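Trichosurin (Trichosurus vulpecula, PDB 2RA6) is a lipocalin of possum milk whey that holds 4-ethylphenol in its beta-barrel and probably serves to bind and carry small molecules. Local coordinates at residues Y100-K105 with K111-N116; A126-R131 with N137-R142; F81-E84 with F89-N92; D146-G151 with E155-I160. The protein carries 1 engineered substitution. One frame throughout, in Å; residues are numbered along the deposited sequence.

How the contacts relate
Along the chain the order is contact 3, contact 1, contact 2, contact 4, each closed before the next begins, and all four reach the antiparallel sheet that curls into the lipocalin barrel. Contacts 3 and 1 are hairpin pairings within it, their centres about 13 Å apart on neighbouring strands. Contacts 2 and 4 lay helix 137-148 against the barrel wall, one near each end of the helix, and are tied by a salt bridge. Contact 3 lies across the chain's centre from both, about 23 and 25 Å away between centres. Two contacts thus pair strands of the wall and two pack the helix outside it, while 4-ethylphenol lies inside against contact 1.

Contact 1. Residues Y100-K105 with K111-N116; sequences YYESSK and KFIFYN. Engineered in segment 100-105: Glu102 (natural residue Gly). With ETY (4-ethylphenol), chain P.
The amide N of Tyr100 reaches the carbonyl O of Ile113 over 2.8 Å in a nearly straight bond (167°), and Ile113 N returns the bond to Tyr100 O. Glu102 and Lys111 form the next hydrogen-bonded pair. Between them Tyr101 faces Phe112 in a non-hydrogen-bonded pair, CB of Tyr101 3.7 Å from CE1 of Phe112. Phe112 has CG opposite its carbonyl carbon (chi1 -79°), which brings the ring between Tyr101 and the ligand. Both faces of the ring are covered: CD1 of Tyr101 sits off-centre toward the rim of one, while the ethyl carbon C7 of 4-ethylphenol stands 3.5 Å above the centre of the other. The Phe114 ring turns its edge to the same ethyl group, CZ 3.5 Å from C7, so two flat apolar side chains suit an apolar tail. A serine in place of Phe112 would probably leave the ethyl group without its floor and Tyr101 without its ring partner. On the other face of the sheet, the rings of Tyr100 and Tyr115 meet rim to rim with planes 77° apart, and each stacks on its counterpart in the second subunit. The engineered Glu102 runs beside the extended Lys111 chain to a weak salt bridge, OE1 to NZ 3.2 Å, while its OE2 bonds Gln88 of the second subunit. The pairing is an antiparallel hairpin of the lipocalin barrel wall.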
loop_
_atom_site.group_PDB
_atom_site.type_symbol
_atom_site.label_atom_id
_atom_site.label_comp_id
_atom_site.label_asym_id
_atom_site.label_seq_id
_atom_site.Cartn_x
_atom_site.Cartn_y
_atom_site.Cartn_z
ATOM N N TYR B 100 -2.256 -6.467 -2.145
ATOM C CA TYR B 100 -2.427 -7.090 -0.837
ATOM C C TYR B 100 -3.787 -7.765 -0.732
ATOM O O TYR B 100 -4.813 -7.185 -1.079
ATOM C CB TYR B 100 -2.288 -6.060 0.291
ATOM C CG TYR B 100 -0.897 -5.488 0.455
ATOM C CD1 TYR B 100 -0.470 -4.411 -0.319
ATOM C CD2 TYR B 100 -0.009 -6.029 1.381
ATOM C CE1 TYR B 100 0.813 -3.884 -0.170
ATOM C CE2 TYR B 100 1.271 -5.513 1.537
ATOM C CZ TYR B 100 1.677 -4.442 0.760
ATOM O OH TYR B 100 2.946 -3.930 0.913
ATOM N N TYR B 101 -3.781 -9.002 -0.254
ATOM C CA TYR B 101 -5.004 -9.772 -0.078
ATOM C C TYR B 101 -5.424 -9.779 1.390
ATOM O O TYR B 101 -4.579 -9.895 2.277
ATOM C CB TYR B 101 -4.783 -11.219 -0.534
ATOM C CG TYR B 101 -5.827 -12.192 -0.027
ATOM C CD1 TYR B 101 -7.106 -12.225 -0.575
ATOM C CD2 TYR B 101 -5.530 -13.082 0.999
ATOM C CE1 TYR B 101 -8.066 -13.126 -0.112
ATOM C CE2 TYR B 101 -6.478 -13.985 1.469
ATOM C CZ TYR B 101 -7.739 -14.004 0.909
ATOM O OH TYR B 101 -8.672 -14.914 1.352
ATOM N N GLU B 102 -6.729 -9.652 1.634
ATOM C CA GLU B 102 -7.281 -9.676 2.988
ATOM C C GLU B 102 -8.678 -10.304 2.969
ATOM O O GLU B 102 -9.412 -10.163 1.995
ATOM C CB GLU B 102 -7.424 -8.255 3.548
ATOM C CG GLU B 102 -6.176 -7.385 3.499
ATOM C CD GLU B 102 -6.410 -6.004 4.098
ATOM O OE1 GLU B 102 -7.457 -5.386 3.802
ATOM O OE2 GLU B 102 -5.539 -5.532 4.860
ATOM N N SER B 103 -9.035 -10.998 4.048
ATOM C CA SER B 103 -10.371 -11.583 4.195
ATOM C C SER B 103 -10.552 -12.290 5.525
ATOM O O SER B 103 -9.775 -13.173 5.875
ATOM C CB SER B 103 -10.708 -12.583 3.086
ATOM O OG SER B 103 -12.031 -13.086 3.296
ATOM N N SER B 104 -11.593 -11.897 6.246
ATOM C CA SER B 104 -11.912 -12.499 7.529
ATOM C C SER B 104 -12.755 -13.748 7.278
ATOM O O SER B 104 -12.908 -14.594 8.158
ATOM C CB SER B 104 -12.683 -11.507 8.405
ATOM O OG SER B 104 -13.902 -11.104 7.803
ATOM N N LYS B 105 -13.298 -13.847 6.069
ATOM C CA LYS B 105 -14.117 -14.983 5.654
ATOM C C LYS B 105 -13.692 -15.357 4.237
ATOM O O LYS B 105 -14.396 -15.074 3.267
ATOM C CB LYS B 105 -15.601 -14.607 5.693
ATOM C CG LYS B 105 -16.141 -14.425 7.103
ATOM C CD LYS B 105 -17.622 -14.081 7.105
ATOM C CE LYS B 105 -17.860 -12.639 6.696
ATOM N NZ LYS B 105 -17.257 -11.689 7.675
ATOM N N LYS B 111 -10.793 -9.583 -0.522
ATOM C CA LYS B 111 -10.516 -8.163 -0.668
ATOM C C LYS B 111 -9.102 -8.035 -1.215
ATOM O O LYS B 111 -8.161 -8.621 -0.679
ATOM C CB LYS B 111 -10.615 -7.467 0.689
ATOM C CG LYS B 111 -10.284 -5.987 0.664
ATOM C CD LYS B 111 -10.351 -5.406 2.073
ATOM C CE LYS B 111 -9.949 -3.945 2.097
ATOM N NZ LYS B 111 -10.006 -3.404 3.484
ATOM N N PHE B 112 -8.958 -7.298 -2.305
ATOM C CA PHE B 112 -7.644 -7.081 -2.886
ATOM C C PHE B 112 -7.400 -5.591 -2.988
ATOM O O PHE B 112 -8.192 -4.865 -3.589
ATOM C CB PHE B 112 -7.552 -7.702 -4.280
ATOM C CG PHE B 112 -7.336 -9.190 -4.267
ATOM C CD1 PHE B 112 -6.064 -9.723 -4.061
ATOM C CD2 PHE B 112 -8.400 -10.054 -4.469
ATOM C CE1 PHE B 112 -5.857 -11.101 -4.059
ATOM C CE2 PHE B 112 -8.202 -11.433 -4.469
ATOM C CZ PHE B 112 -6.929 -11.953 -4.265
ATOM N N ILE B 113 -6.311 -5.140 -2.380
ATOM C CA ILE B 113 -5.946 -3.733 -2.432
ATOM C C ILE B 113 -4.755 -3.610 -3.365
ATOM O O ILE B 113 -3.732 -4.271 -3.179
ATOM C CB ILE B 113 -5.545 -3.183 -1.050
ATOM C CG1 ILE B 113 -6.685 -3.388 -0.050
ATOM C CG2 ILE B 113 -5.191 -1.701 -1.167
ATOM C CD1 ILE B 113 -7.982 -2.707 -0.432
ATOM N N PHE B 114 -4.912 -2.772 -4.381
ATOM C CA PHE B 114 -3.861 -2.526 -5.358
ATOM C C PHE B 114 -3.241 -1.167 -5.133
ATOM O O PHE B 114 -3.948 -0.163 -5.080
ATOM C CB PHE B 114 -4.430 -2.514 -6.776
ATOM C CG PHE B 114 -4.719 -3.865 -7.331
ATOM C CD1 PHE B 114 -3.900 -4.408 -8.310
ATOM C CD2 PHE B 114 -5.802 -4.603 -6.877
ATOM C CE1 PHE B 114 -4.154 -5.670 -8.828
ATOM C CE2 PHE B 114 -6.063 -5.866 -7.391
ATOM C CZ PHE B 114 -5.238 -6.397 -8.365
ATOM N N TYR B 115 -1.927 -1.138 -4.986
ATOM C CA TYR B 115 -1.218 0.123 -4.871
ATOM C C TYR B 115 -0.557 0.197 -6.238
ATOM O O TYR B 115 0.425 -0.497 -6.511
ATOM C CB TYR B 115 -0.188 0.074 -3.743
ATOM C CG TYR B 115 -0.839 0.130 -2.379
ATOM C CD1 TYR B 115 -1.501 1.286 -1.955
ATOM C CD2 TYR B 115 -0.845 -0.981 -1.538
ATOM C CE1 TYR B 115 -2.154 1.332 -0.729
ATOM C CE2 TYR B 115 -1.499 -0.944 -0.305
ATOM C CZ TYR B 115 -2.150 0.217 0.086
ATOM O OH TYR B 115 -2.805 0.266 1.297
ATOM N N ASN B 116 -1.140 1.023 -7.099
ATOM C CA ASN B 116 -0.678 1.189 -8.469
ATOM C C ASN B 116 0.288 2.350 -8.636
ATOM O O ASN B 116 0.043 3.449 -8.145
ATOM C CB ASN B 116 -1.896 1.375 -9.388
ATOM C CG ASN B 116 -1.513 1.752 -10.811
ATOM O OD1 ASN B 116 -1.634 2.915 -11.208
ATOM N ND2 ASN B 116 -1.041 0.776 -11.583
HETATM C C8 ETY P . -7.673 -8.969 -8.181
HETATM C C7 ETY P . -6.401 -9.646 -7.661
HETATM C CG ETY P . -5.634 -10.391 -8.719
HETATM C C3 ETY P . -4.804 -9.701 -9.642
HETATM C C2 ETY P . -4.083 -10.399 -10.634
HETATM C C5 ETY P . -5.723 -11.811 -8.818
HETATM C C6 ETY P . -5.006 -12.518 -9.810
HETATM C C1 ETY P . -4.187 -11.803 -10.714
HETATM O O1 ETY P . -3.485 -12.481 -11.673
#

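Contact 2. Residues A126-R131 with N137-R142; sequences ANLFGR and NEIKKR
Leu128 leaves strand 121-130 with its CB directed at helix 137-148, and every contact between these segments is made by the two methyls at its end. CG lies opposite the backbone N (chi1 -179°), which carries the fork outward from the strand to the helix. There the branches divide the work. CD1 meets CG2 of Ile139 at 4.2 Å; CD2 touches that same methyl, also at 4.2 Å, and in addition CG of Lys140 at 4.1 Å. The gamma methyl of Ile139 therefore rests against both prongs of the leucine fork, a fit between branched aliphatic chains that asks for no particular direction. This is the lipocalin arrangement of an alpha helix packed on the outside of the barrel, and Leu128 is buried under it with Phe143 of the same helix and Val32 of the adjoining strand. Its sequence neighbour Phe129 belongs to the opposite surface of the strand and touches the 4-ethylphenol. Lysine suits position 140 because its ends do different things: the CG methylene lies against the leucine, and the chain then bends at chi3 (-67°) to take NZ away to Asn134 and into a salt bridge with Asp159.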
loop_
_atom_site.group_PDB
_atom_site.type_symbol
_atom_site.label_atom_id
_atom_site.label_comp_id
_atom_site.label_asym_id
_atom_site.label_seq_id
_atom_site.Cartn_x
_atom_site.Cartn_y
_atom_site.Cartn_z
ATOM N N ALA B 126 -9.255 -0.601 -4.661
ATOM C CA ALA B 126 -9.689 -1.669 -3.779
ATOM C C ALA B 126 -10.764 -2.477 -4.488
ATOM O O ALA B 126 -11.671 -1.923 -5.108
ATOM C CB ALA B 126 -10.231 -1.084 -2.480
ATOM N N ASN B 127 -10.650 -3.795 -4.395
ATOM C CA ASN B 127 -11.593 -4.693 -5.040
ATOM C C ASN B 127 -12.236 -5.613 -4.014
ATOM O O ASN B 127 -11.540 -6.174 -3.177
ATOM C CB ASN B 127 -10.862 -5.574 -6.064
ATOM C CG ASN B 127 -10.250 -4.783 -7.208
ATOM O OD1 ASN B 127 -10.725 -4.851 -8.341
ATOM N ND2 ASN B 127 -9.190 -4.036 -6.919
ATOM N N LEU B 128 -13.556 -5.752 -4.073
ATOM C CA LEU B 128 -14.262 -6.666 -3.180
ATOM C C LEU B 128 -14.902 -7.734 -4.066
ATOM O O LEU B 128 -15.752 -7.431 -4.913
ATOM C CB LEU B 128 -15.344 -5.939 -2.381
ATOM C CG LEU B 128 -16.117 -6.819 -1.386
ATOM C CD1 LEU B 128 -15.208 -7.320 -0.281
ATOM C CD2 LEU B 128 -17.281 -6.010 -0.794
ATOM N N PHE B 129 -14.470 -8.983 -3.875
ATOM C CA PHE B 129 -14.988 -10.104 -4.656
ATOM C C PHE B 129 -15.885 -11.006 -3.827
ATOM O O PHE B 129 -15.636 -11.219 -2.637
ATOM C CB PHE B 129 -13.863 -11.000 -5.179
ATOM C CG PHE B 129 -12.877 -10.316 -6.076
ATOM C CD1 PHE B 129 -13.198 -9.147 -6.759
ATOM C CD2 PHE B 129 -11.637 -10.897 -6.287
ATOM C CE1 PHE B 129 -12.289 -8.575 -7.646
ATOM C CE2 PHE B 129 -10.725 -10.340 -7.166
ATOM C CZ PHE B 129 -11.053 -9.173 -7.849
ATOM N N GLY B 130 -16.906 -11.548 -4.478
ATOM C CA GLY B 130 -17.823 -12.462 -3.818
ATOM C C GLY B 130 -17.926 -13.757 -4.601
ATOM O O GLY B 130 -17.546 -13.814 -5.776
ATOM N N ARG B 131 -18.419 -14.808 -3.946
ATOM C CA ARG B 131 -18.596 -16.105 -4.604
ATOM C C ARG B 131 -19.728 -16.030 -5.617
ATOM O O ARG B 131 -19.787 -16.826 -6.563
ATOM C CB ARG B 131 -18.920 -17.199 -3.579
ATOM C CG ARG B 131 -17.737 -17.644 -2.750
ATOM C CD ARG B 131 -16.592 -18.081 -3.640
ATOM N NE ARG B 131 -15.538 -18.739 -2.882
ATOM C CZ ARG B 131 -14.400 -19.175 -3.410
ATOM N NH1 ARG B 131 -14.167 -19.020 -4.708
ATOM N NH2 ARG B 131 -13.498 -19.775 -2.640
ATOM N N ASN B 137 -24.863 -7.021 2.998
ATOM C CA ASN B 137 -24.798 -5.592 3.259
ATOM C C ASN B 137 -23.739 -5.315 4.319
ATOM O O ASN B 137 -23.052 -4.295 4.264
ATOM C CB ASN B 137 -26.171 -5.089 3.722
ATOM C CG ASN B 137 -27.190 -5.051 2.592
ATOM O OD1 ASN B 137 -28.379 -5.322 2.800
ATOM N ND2 ASN B 137 -26.736 -4.699 1.395
ATOM N N GLU B 138 -23.601 -6.232 5.275
ATOM C CA GLU B 138 -22.616 -6.081 6.342
ATOM C C GLU B 138 -21.206 -6.019 5.765
ATOM O O GLU B 138 -20.433 -5.117 6.094
ATOM C CB GLU B 138 -22.711 -7.254 7.327
ATOM C CG GLU B 138 -21.782 -7.138 8.531
ATOM C CD GLU B 138 -21.736 -8.410 9.358
ATOM O OE1 GLU B 138 -21.104 -8.398 10.435
ATOM O OE2 GLU B 138 -22.327 -9.424 8.930
ATOM N N ILE B 139 -20.878 -6.980 4.904
ATOM C CA ILE B 139 -19.554 -7.030 4.289
ATOM C C ILE B 139 -19.304 -5.804 3.423
ATOM O O ILE B 139 -18.231 -5.194 3.498
ATOM C CB ILE B 139 -19.384 -8.310 3.439
ATOM C CG1 ILE B 139 -19.345 -9.533 4.362
ATOM C CG2 ILE B 139 -18.095 -8.241 2.619
ATOM C CD1 ILE B 139 -19.324 -10.856 3.626
ATOM N N LYS B 140 -20.286 -5.430 2.611
ATOM C CA LYS B 140 -20.115 -4.262 1.752
ATOM C C LYS B 140 -19.974 -2.981 2.570
ATOM O O LYS B 140 -19.156 -2.118 2.242
ATOM C CB LYS B 140 -21.274 -4.146 0.751
ATOM C CG LYS B 140 -21.279 -5.277 -0.267
ATOM C CD LYS B 140 -22.166 -5.000 -1.478
ATOM C CE LYS B 140 -23.632 -4.941 -1.121
ATOM N NZ LYS B 140 -24.457 -4.826 -2.361
ATOM N N LYS B 141 -20.752 -2.871 3.644
ATOM C CA LYS B 141 -20.703 -1.693 4.509
ATOM C C LYS B 141 -19.321 -1.505 5.121
ATOM O O LYS B 141 -18.785 -0.395 5.142
ATOM C CB LYS B 141 -21.741 -1.809 5.630
ATOM C CG LYS B 141 -21.767 -0.613 6.575
ATOM C CD LYS B 141 -22.738 -0.839 7.727
ATOM C CE LYS B 141 -22.786 0.362 8.655
ATOM N NZ LYS B 141 -23.310 1.565 7.955
ATOM N N ARG B 142 -18.748 -2.591 5.624
ATOM C CA ARG B 142 -17.426 -2.533 6.243
ATOM C C ARG B 142 -16.366 -2.138 5.212
ATOM O O ARG B 142 -15.512 -1.295 5.483
ATOM C CB ARG B 142 -17.094 -3.888 6.872
ATOM C CG ARG B 142 -15.777 -3.931 7.632
ATOM C CD ARG B 142 -15.568 -5.301 8.272
ATOM N NE ARG B 142 -15.675 -6.377 7.290
ATOM C CZ ARG B 142 -15.510 -7.668 7.563
ATOM N NH1 ARG B 142 -15.227 -8.061 8.798
ATOM N NH2 ARG B 142 -15.634 -8.570 6.599
#

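Contact 3. Residues F81-E84 with F89-N92; sequences FKTE and FKLN
Phe81 and Lys90 exchange two backbone hydrogen bonds, Lys90 N to Phe81 O at 2.8 Å and Phe81 N to Lys90 O at 2.9 Å, making one antiparallel hydrogen-bonded pair in the hairpin of strands 72-82 and 88-92. Phe81 O also receives a close contact from CA of Phe89, 3.1 Å away. Next in register, Lys82 and Phe89 form a non-hydrogen-bonded pair. Here CD1 of the Phe89 ring comes to 3.7 Å from the CA of Lys82, so the ring packs on backbone; it also touches Leu61 and Ala80, two residues of the 4-ethylphenol pocket. On the other face Lys90 has CG lodged between its backbone N and carbonyl carbon (chi1 50°), which turns the extended chain across the neighbouring strand. CG and CE both settle on CB of Phe81, the latter at 3.6 Å. Beyond the pair, CG2 of Thr83 lies 3.9 Å from CA of Phe89, while its OG1 bonds Gln88 O and Glu85 N in the turn; threonine suits the place by offering a methyl to one side and a hydroxyl to the other. With backbone bonds supplying the polar links, and the Lys90 methylenes, Phe89 ring and Thr83 methyl the packing, the pairing probably owes little to side-chain charge.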
loop_
_atom_site.group_PDB
_atom_site.type_symbol
_atom_site.label_atom_id
_atom_site.label_comp_id
_atom_site.label_asym_id
_atom_site.label_seq_id
_atom_site.Cartn_x
_atom_site.Cartn_y
_atom_site.Cartn_z
ATOM N N PHE B 81 2.372 -12.263 -8.987
ATOM C CA PHE B 81 3.410 -13.132 -8.441
ATOM C C PHE B 81 3.620 -12.959 -6.945
ATOM O O PHE B 81 3.562 -11.848 -6.421
ATOM C CB PHE B 81 4.725 -12.900 -9.187
ATOM C CG PHE B 81 4.641 -13.204 -10.654
ATOM C CD1 PHE B 81 4.136 -12.267 -11.550
ATOM C CD2 PHE B 81 5.042 -14.444 -11.136
ATOM C CE1 PHE B 81 4.032 -12.560 -12.909
ATOM C CE2 PHE B 81 4.941 -14.748 -12.489
ATOM C CZ PHE B 81 4.435 -13.805 -13.380
ATOM N N LYS B 82 3.863 -14.068 -6.256
ATOM C CA LYS B 82 4.077 -14.024 -4.817
ATOM C C LYS B 82 5.381 -13.312 -4.476
ATOM O O LYS B 82 6.298 -13.234 -5.297
ATOM C CB LYS B 82 4.105 -15.443 -4.242
ATOM C CG LYS B 82 5.267 -16.283 -4.743
ATOM C CD LYS B 82 5.288 -17.648 -4.076
ATOM C CE LYS B 82 6.522 -18.439 -4.483
ATOM N NZ LYS B 82 6.578 -18.678 -5.950
ATOM N N THR B 83 5.449 -12.783 -3.263
ATOM C CA THR B 83 6.641 -12.090 -2.789
ATOM C C THR B 83 7.114 -12.810 -1.536
ATOM O O THR B 83 6.534 -13.821 -1.142
ATOM C CB THR B 83 6.339 -10.625 -2.424
ATOM O OG1 THR B 83 5.495 -10.587 -1.268
ATOM C CG2 THR B 83 5.642 -9.920 -3.580
ATOM N N GLU B 84 8.160 -12.287 -0.908
ATOM C CA GLU B 84 8.695 -12.890 0.309
ATOM C C GLU B 84 7.693 -12.755 1.449
ATOM O O GLU B 84 7.796 -13.442 2.464
ATOM C CB GLU B 84 10.006 -12.209 0.699
ATOM C CG GLU B 84 11.091 -12.300 -0.359
ATOM C CD GLU B 84 12.314 -11.476 -0.007
ATOM O OE1 GLU B 84 12.936 -11.749 1.044
ATOM O OE2 GLU B 84 12.652 -10.555 -0.782
ATOM N N PHE B 89 1.502 -9.547 -3.234
ATOM C CA PHE B 89 1.858 -9.969 -4.582
ATOM C C PHE B 89 2.323 -8.790 -5.415
ATOM O O PHE B 89 2.121 -7.636 -5.045
ATOM C CB PHE B 89 0.644 -10.616 -5.255
ATOM C CG PHE B 89 0.058 -11.750 -4.474
ATOM C CD1 PHE B 89 0.470 -13.057 -4.703
ATOM C CD2 PHE B 89 -0.885 -11.507 -3.480
ATOM C CE1 PHE B 89 -0.049 -14.113 -3.949
ATOM C CE2 PHE B 89 -1.409 -12.551 -2.717
ATOM C CZ PHE B 89 -0.989 -13.857 -2.953
ATOM N N LYS B 90 2.971 -9.093 -6.532
ATOM C CA LYS B 90 3.437 -8.065 -7.451
ATOM C C LYS B 90 2.749 -8.293 -8.794
ATOM O O LYS B 90 2.671 -9.423 -9.274
ATOM C CB LYS B 90 4.959 -8.133 -7.608
ATOM C CG LYS B 90 5.502 -9.514 -7.921
ATOM C CD LYS B 90 7.026 -9.514 -7.914
ATOM C CE LYS B 90 7.581 -10.914 -8.108
ATOM N NZ LYS B 90 9.069 -10.913 -8.126
ATOM N N LEU B 91 2.249 -7.219 -9.396
ATOM C CA LEU B 91 1.553 -7.319 -10.673
ATOM C C LEU B 91 1.966 -6.243 -11.665
ATOM O O LEU B 91 1.998 -5.062 -11.331
ATOM C CB LEU B 91 0.038 -7.224 -10.454
ATOM C CG LEU B 91 -0.815 -7.088 -11.722
ATOM C CD1 LEU B 91 -0.828 -8.403 -12.483
ATOM C CD2 LEU B 91 -2.232 -6.685 -11.355
ATOM N N ASN B 92 2.292 -6.661 -12.883
ATOM C CA ASN B 92 2.662 -5.723 -13.933
ATOM C C ASN B 92 1.400 -5.448 -14.744
ATOM O O ASN B 92 0.948 -6.297 -15.514
ATOM C CB ASN B 92 3.749 -6.321 -14.836
ATOM C CG ASN B 92 4.061 -5.445 -16.041
ATOM O OD1 ASN B 92 4.187 -4.226 -15.923
ATOM N ND2 ASN B 92 4.201 -6.069 -17.207
#

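Contact 4. Residues D146-G151 with E155-I160; sequences DFMNRG and ENILDI
Phe147, near the end of helix 137-148, sets its ring beside Ile157 of the short strand 157-159, the two side chains sliding past each other in opposite directions; this is the lipocalin helix packing on the barrel's outer wall. The ring is sent there by chi1 of 180°, which sets CG opposite the backbone N and lays CD2 at 3.4 Å from CG1 of Ile157. CB of Asn156 comes in at the ring edge, in its plane, 3.8 Å from CE2. Asparagine can stand beside this apolar ring because its amide turns elsewhere, ND2 bonding Ser35 O. Phe147 also stacks with Phe152 and touches Ala34, so an alanine here would probably open a gap between helix and strand and leave CG1 of Ile157 without the ring against it. A little further along the chain, NE of Arg150 forms a salt bridge with Asp98 of the second subunit. Met148 suits its place because its unbranched chain can bend: it runs straight through chi2, then turns at chi3 (-90°) so that it curls about one methyl, with CG at 3.8 Å and CE at 3.9 Å from CD1 of Ile157.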
loop_
_atom_site.group_PDB
_atom_site.type_symbol
_atom_site.label_atom_id
_atom_site.label_comp_id
_atom_site.label_asym_id
_atom_site.label_seq_id
_atom_site.Cartn_x
_atom_site.Cartn_y
_atom_site.Cartn_z
ATOM N N ASP B 146 -14.350 1.349 5.444
ATOM C CA ASP B 146 -12.898 1.307 5.589
ATOM C C ASP B 146 -12.253 2.185 4.532
ATOM O O ASP B 146 -11.233 2.831 4.784
ATOM C CB ASP B 146 -12.368 -0.119 5.461
ATOM C CG ASP B 146 -12.680 -0.963 6.675
ATOM O OD1 ASP B 146 -12.842 -0.384 7.772
ATOM O OD2 ASP B 146 -12.748 -2.198 6.538
ATOM N N PHE B 147 -12.851 2.207 3.348
ATOM C CA PHE B 147 -12.337 3.027 2.263
ATOM C C PHE B 147 -12.528 4.506 2.597
ATOM O O PHE B 147 -11.581 5.294 2.535
ATOM C CB PHE B 147 -13.061 2.688 0.958
ATOM C CG PHE B 147 -12.597 3.498 -0.220
ATOM C CD1 PHE B 147 -11.331 3.304 -0.761
ATOM C CD2 PHE B 147 -13.425 4.461 -0.781
ATOM C CE1 PHE B 147 -10.895 4.064 -1.852
ATOM C CE2 PHE B 147 -13.003 5.225 -1.868
ATOM C CZ PHE B 147 -11.734 5.023 -2.402
ATOM N N MET B 148 -13.749 4.883 2.968
ATOM C CA MET B 148 -14.031 6.275 3.295
ATOM C C MET B 148 -13.272 6.776 4.520
ATOM O O MET B 148 -12.927 7.956 4.596
ATOM C CB MET B 148 -15.537 6.474 3.484
ATOM C CG MET B 148 -16.321 6.301 2.192
ATOM S SD MET B 148 -18.098 6.554 2.373
ATOM C CE MET B 148 -18.635 4.886 2.758
ATOM N N ASN B 149 -13.003 5.884 5.469
ATOM C CA ASN B 149 -12.283 6.265 6.680
ATOM C C ASN B 149 -10.859 6.706 6.399
ATOM O O ASN B 149 -10.226 7.361 7.233
ATOM C CB ASN B 149 -12.258 5.111 7.682
ATOM C CG ASN B 149 -13.593 4.900 8.348
ATOM O OD1 ASN B 149 -14.420 5.809 8.394
ATOM N ND2 ASN B 149 -13.810 3.707 8.882
ATOM N N ARG B 150 -10.351 6.348 5.230
ATOM C CA ARG B 150 -8.999 6.729 4.865
ATOM C C ARG B 150 -8.963 8.105 4.221
ATOM O O ARG B 150 -7.897 8.602 3.855
ATOM C CB ARG B 150 -8.388 5.660 3.961
ATOM C CG ARG B 150 -7.997 4.422 4.759
ATOM C CD ARG B 150 -7.574 3.267 3.884
ATOM N NE ARG B 150 -7.026 2.166 4.674
ATOM C CZ ARG B 150 -7.688 1.515 5.630
ATOM N NH1 ARG B 150 -8.938 1.846 5.929
ATOM N NH2 ARG B 150 -7.096 0.527 6.290
ATOM N N GLY B 151 -10.134 8.724 4.096
ATOM C CA GLY B 151 -10.204 10.061 3.533
ATOM C C GLY B 151 -10.747 10.181 2.125
ATOM O O GLY B 151 -10.433 11.139 1.419
ATOM N N GLU B 155 -18.580 8.804 -3.339
ATOM C CA GLU B 155 -18.713 8.795 -4.790
ATOM C C GLU B 155 -17.619 7.999 -5.489
ATOM O O GLU B 155 -17.768 7.629 -6.652
ATOM C CB GLU B 155 -18.712 10.232 -5.318
ATOM C CG GLU B 155 -19.869 11.073 -4.817
ATOM C CD GLU B 155 -19.680 12.548 -5.112
ATOM O OE1 GLU B 155 -18.710 13.140 -4.587
ATOM O OE2 GLU B 155 -20.502 13.114 -5.866
ATOM N N ASN B 156 -16.523 7.737 -4.783
ATOM C CA ASN B 156 -15.406 6.986 -5.355
ATOM C C ASN B 156 -15.562 5.483 -5.174
ATOM O O ASN B 156 -14.645 4.718 -5.462
ATOM C CB ASN B 156 -14.091 7.451 -4.736
ATOM C CG ASN B 156 -13.570 8.717 -5.383
ATOM O OD1 ASN B 156 -14.334 9.635 -5.678
ATOM N ND2 ASN B 156 -12.264 8.774 -5.600
ATOM N N ILE B 157 -16.729 5.076 -4.692
ATOM C CA ILE B 157 -17.037 3.667 -4.491
ATOM C C ILE B 157 -18.103 3.297 -5.514
ATOM O O ILE B 157 -19.108 3.997 -5.657
ATOM C CB ILE B 157 -17.603 3.415 -3.080
ATOM C CG1 ILE B 157 -16.546 3.736 -2.027
ATOM C CG2 ILE B 157 -18.073 1.966 -2.962
ATOM C CD1 ILE B 157 -17.085 3.776 -0.607
ATOM N N LEU B 158 -17.877 2.210 -6.239
ATOM C CA LEU B 158 -18.834 1.752 -7.231
ATOM C C LEU B 158 -19.281 0.336 -6.909
ATOM O O LEU B 158 -18.503 -0.605 -7.032
ATOM C CB LEU B 158 -18.219 1.780 -8.629
ATOM C CG LEU B 158 -17.781 3.154 -9.142
ATOM C CD1 LEU B 158 -17.181 3.016 -10.534
ATOM C CD2 LEU B 158 -18.985 4.091 -9.170
ATOM N N ASP B 159 -20.529 0.193 -6.478
ATOM C CA ASP B 159 -21.085 -1.120 -6.171
ATOM C C ASP B 159 -21.625 -1.591 -7.515
ATOM O O ASP B 159 -22.649 -1.091 -7.978
ATOM C CB ASP B 159 -22.237 -0.979 -5.175
ATOM C CG ASP B 159 -22.846 -2.313 -4.789
ATOM O OD1 ASP B 159 -22.765 -3.262 -5.593
ATOM O OD2 ASP B 159 -23.422 -2.407 -3.685
ATOM N N ILE B 160 -20.949 -2.536 -8.157
ATOM C CA ILE B 160 -21.419 -2.981 -9.462
ATOM C C ILE B 160 -22.367 -4.169 -9.423
ATOM O O ILE B 160 -22.753 -4.693 -10.468
ATOM C CB ILE B 160 -20.255 -3.315 -10.403
ATOM C CG1 ILE B 160 -19.465 -4.497 -9.849
ATOM C CG2 ILE B 160 -19.369 -2.087 -10.593
ATOM C CD1 ILE B 160 -18.510 -5.101 -10.855
#